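Local structure of neutral ceramidase (Pseudomonas aeruginosa, 2ZWS) at residues Trp582-Arg587 with Ile600-Pro605. The protein hydrolyses the N-acyl linkage of ceramides to give sphingosine and a free fatty acid, and also runs the reverse synthesis, using one zinc ion per subunit. Residues are numbered along the deposited sequence; the frame is centred on the assembly and turned at random.
Sequences WDTQYR and ISWSIP. With MG (magnesium ion), chain C.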
loop_
_atom_site.group_PDB
_atom_site.type_symbol
_atom_site.label_atom_id
_atom_site.label_comp_id
_atom_site.label_asym_id
_atom_site.label_seq_id
_atom_site.Cartn_x
_atom_site.Cartn_y
_atom_site.Cartn_z
ATOM N N TRP A 582 -14.107 -3.402 10.021
ATOM C CA TRP A 582 -13.359 -4.467 10.692
ATOM C C TRP A 582 -14.260 -5.605 11.191
ATOM O O TRP A 582 -13.852 -6.767 11.127
ATOM C CB TRP A 582 -12.596 -3.878 11.892
ATOM C CG TRP A 582 -11.826 -4.882 12.646
ATOM C CD1 TRP A 582 -12.213 -5.502 13.802
ATOM C CD2 TRP A 582 -10.532 -5.397 12.315
ATOM N NE1 TRP A 582 -11.234 -6.380 14.202
ATOM C CE2 TRP A 582 -10.193 -6.330 13.320
ATOM C CE3 TRP A 582 -9.621 -5.156 11.273
ATOM C CZ2 TRP A 582 -9.003 -7.048 13.304
ATOM C CZ3 TRP A 582 -8.399 -5.875 11.269
ATOM C CH2 TRP A 582 -8.118 -6.808 12.281
ATOM N N ASP A 583 -15.465 -5.261 11.671
ATOM C CA ASP A 583 -16.353 -6.236 12.323
ATOM C C ASP A 583 -17.057 -7.158 11.329
ATOM O O ASP A 583 -17.719 -8.106 11.746
ATOM C CB ASP A 583 -17.415 -5.565 13.183
ATOM C CG ASP A 583 -16.837 -4.853 14.365
ATOM O OD1 ASP A 583 -15.779 -5.279 14.871
ATOM O OD2 ASP A 583 -17.463 -3.856 14.788
ATOM N N THR A 584 -16.938 -6.876 10.028
ATOM C CA THR A 584 -17.615 -7.704 8.997
ATOM C C THR A 584 -16.612 -8.437 8.106
ATOM O O THR A 584 -15.486 -7.966 7.907
ATOM C CB THR A 584 -18.563 -6.881 8.082
ATOM O OG1 THR A 584 -17.787 -5.924 7.342
ATOM C CG2 THR A 584 -19.583 -6.159 8.903
ATOM N N GLN A 585 -17.031 -9.605 7.601
ATOM C CA GLN A 585 -16.278 -10.302 6.569
ATOM C C GLN A 585 -17.212 -10.766 5.478
ATOM O O GLN A 585 -18.365 -11.086 5.741
ATOM C CB GLN A 585 -15.528 -11.495 7.164
ATOM C CG GLN A 585 -14.527 -11.068 8.265
ATOM C CD GLN A 585 -13.668 -12.204 8.852
ATOM O OE1 GLN A 585 -12.874 -11.966 9.761
ATOM N NE2 GLN A 585 -13.825 -13.406 8.364
ATOM N N TYR A 586 -16.673 -10.798 4.260
ATOM C CA TYR A 586 -17.342 -11.308 3.064
ATOM C C TYR A 586 -16.449 -12.377 2.473
ATOM O O TYR A 586 -15.270 -12.124 2.222
ATOM C CB TYR A 586 -17.553 -10.174 2.043
ATOM C CG TYR A 586 -17.766 -10.650 0.614
ATOM C CD1 TYR A 586 -19.007 -11.167 0.206
ATOM C CD2 TYR A 586 -16.727 -10.581 -0.338
ATOM C CE1 TYR A 586 -19.213 -11.592 -1.105
ATOM C CE2 TYR A 586 -16.916 -11.043 -1.657
ATOM C CZ TYR A 586 -18.173 -11.523 -2.032
ATOM O OH TYR A 586 -18.335 -11.969 -3.331
ATOM N N ARG A 587 -16.990 -13.584 2.337
ATOM C CA ARG A 587 -16.232 -14.697 1.753
ATOM C C ARG A 587 -17.006 -15.276 0.589
ATOM O O ARG A 587 -18.205 -15.508 0.700
ATOM C CB ARG A 587 -15.968 -15.805 2.777
ATOM C CG ARG A 587 -14.958 -16.844 2.258
ATOM C CD ARG A 587 -14.576 -17.944 3.256
ATOM N NE ARG A 587 -14.002 -17.394 4.484
ATOM C CZ ARG A 587 -12.720 -17.069 4.672
ATOM N NH1 ARG A 587 -11.802 -17.246 3.717
ATOM N NH2 ARG A 587 -12.357 -16.561 5.840
ATOM N N ILE A 600 -21.298 -14.177 4.860
ATOM C CA ILE A 600 -21.122 -12.856 5.454
ATOM C C ILE A 600 -21.217 -12.993 6.962
ATOM O O ILE A 600 -22.118 -13.639 7.498
ATOM C CB ILE A 600 -22.155 -11.874 4.911
ATOM C CG1 ILE A 600 -21.852 -11.559 3.442
ATOM C CG2 ILE A 600 -22.213 -10.619 5.774
ATOM C CD1 ILE A 600 -23.059 -11.076 2.663
ATOM N N SER A 601 -20.262 -12.395 7.658
ATOM C CA SER A 601 -20.304 -12.445 9.104
ATOM C C SER A 601 -20.192 -11.074 9.707
ATOM O O SER A 601 -19.611 -10.151 9.096
ATOM C CB SER A 601 -19.198 -13.343 9.636
ATOM O OG SER A 601 -17.928 -12.833 9.296
ATOM N N TRP A 602 -20.737 -10.951 10.914
ATOM C CA TRP A 602 -20.673 -9.711 11.684
ATOM C C TRP A 602 -20.347 -10.071 13.123
ATOM O O TRP A 602 -21.124 -10.763 13.792
ATOM C CB TRP A 602 -22.013 -8.988 11.613
ATOM C CG TRP A 602 -22.060 -7.655 12.350
ATOM C CD1 TRP A 602 -21.057 -6.727 12.435
ATOM C CD2 TRP A 602 -23.190 -7.100 13.066
ATOM N NE1 TRP A 602 -21.499 -5.620 13.165
ATOM C CE2 TRP A 602 -22.786 -5.833 13.566
ATOM C CE3 TRP A 602 -24.496 -7.555 13.344
ATOM C CZ2 TRP A 602 -23.642 -5.001 14.323
ATOM C CZ3 TRP A 602 -25.362 -6.705 14.093
ATOM C CH2 TRP A 602 -24.919 -5.451 14.566
ATOM N N SER A 603 -19.203 -9.605 13.605
ATOM C CA SER A 603 -18.874 -9.741 15.012
ATOM C C SER A 603 -19.403 -8.504 15.722
ATOM O O SER A 603 -18.916 -7.399 15.487
ATOM C CB SER A 603 -17.368 -9.893 15.171
ATOM O OG SER A 603 -16.930 -11.084 14.519
ATOM N N ILE A 604 -20.419 -8.689 16.572
ATOM C CA ILE A 604 -21.171 -7.564 17.150
ATOM C C ILE A 604 -20.320 -6.891 18.224
ATOM O O ILE A 604 -20.031 -7.511 19.249
ATOM C CB ILE A 604 -22.521 -8.052 17.768
ATOM C CG1 ILE A 604 -23.379 -8.769 16.725
ATOM C CG2 ILE A 604 -23.289 -6.879 18.363
ATOM C CD1 ILE A 604 -24.364 -9.751 17.321
ATOM N N PRO A 605 -19.873 -5.638 17.963
ATOM C CA PRO A 605 -18.926 -4.991 18.879
ATOM C C PRO A 605 -19.584 -4.347 20.100
ATOM O O PRO A 605 -20.771 -4.051 20.060
ATOM C CB PRO A 605 -18.302 -3.908 17.997
ATOM C CG PRO A 605 -19.424 -3.474 17.127
ATOM C CD PRO A 605 -20.171 -4.782 16.796
HETATM MG MG MG C . -15.411 -6.053 6.627
HETATM O O HOH W 1 -17.035 -10.935 11.185
HETATM O O HOH W 2 -19.910 -3.294 13.651
HETATM O O HOH W 3 -16.179 -7.391 4.613
#
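Asp583 O takes the N-H of Ser603 almost straight on (2.8 Å, 167° at the hydrogen), with the donor lying in the carbonyl plane. Water 1 gives the same oxygen a second hydrogen bond and also bonds to Ser601 OG, linking Asp583, just before the strand, to the serine paired with Gln585. The carboxylate of Asp583, its CG set beside the backbone N (chi1 -66°), crosses the Pro605 ring obliquely at its rim, with Asp583 OD2 3.1 Å from Pro605 CG. Water 2 donates to Asp583 OD2 and accepts from Trp602 NE1, sitting in the plane of the indole at its edge, so carboxylate and indole are joined through one molecule. Further along, Gln585 and Ser601 form a hydrogen-bonded antiparallel pair: Gln585 N reaches Ser601 O and Ser601 N reaches Gln585 O, each at 3.0 Å. Beside these bonds Ser601 OG rests 3.5 Å from Gln585 CB.

The two strands belong to one beta hairpin, 584-591 with 595-603, in the C-terminal domain; strand 32-36 and strand 539-545 extend its sheet on either side. Thr584, Tyr586, Ile600 and Trp602 share one face, which packs on strand 560-566 of a second sheet, in keeping with a beta-sandwich. On that face Thr584 CG2 lies 3.9 Å from Trp602 CD1, and Ile600 CG1 approaches the edge of the Tyr586 ring. Ile604 CG1 lies over one face of the indole, toward its rim.

Thr584 chelates the magnesium through O (2.3 Å) and OG1 (2.5 Å); chi1 of 64° puts the hydroxyl between backbone N and carbonyl carbon. OG1 also hydrogen-bonds to Thr578 O. Water 3, His37 O and Asp581 O are further ligands, and Asp579 belongs to the same site, tying the hairpin's start to the segment bearing His37.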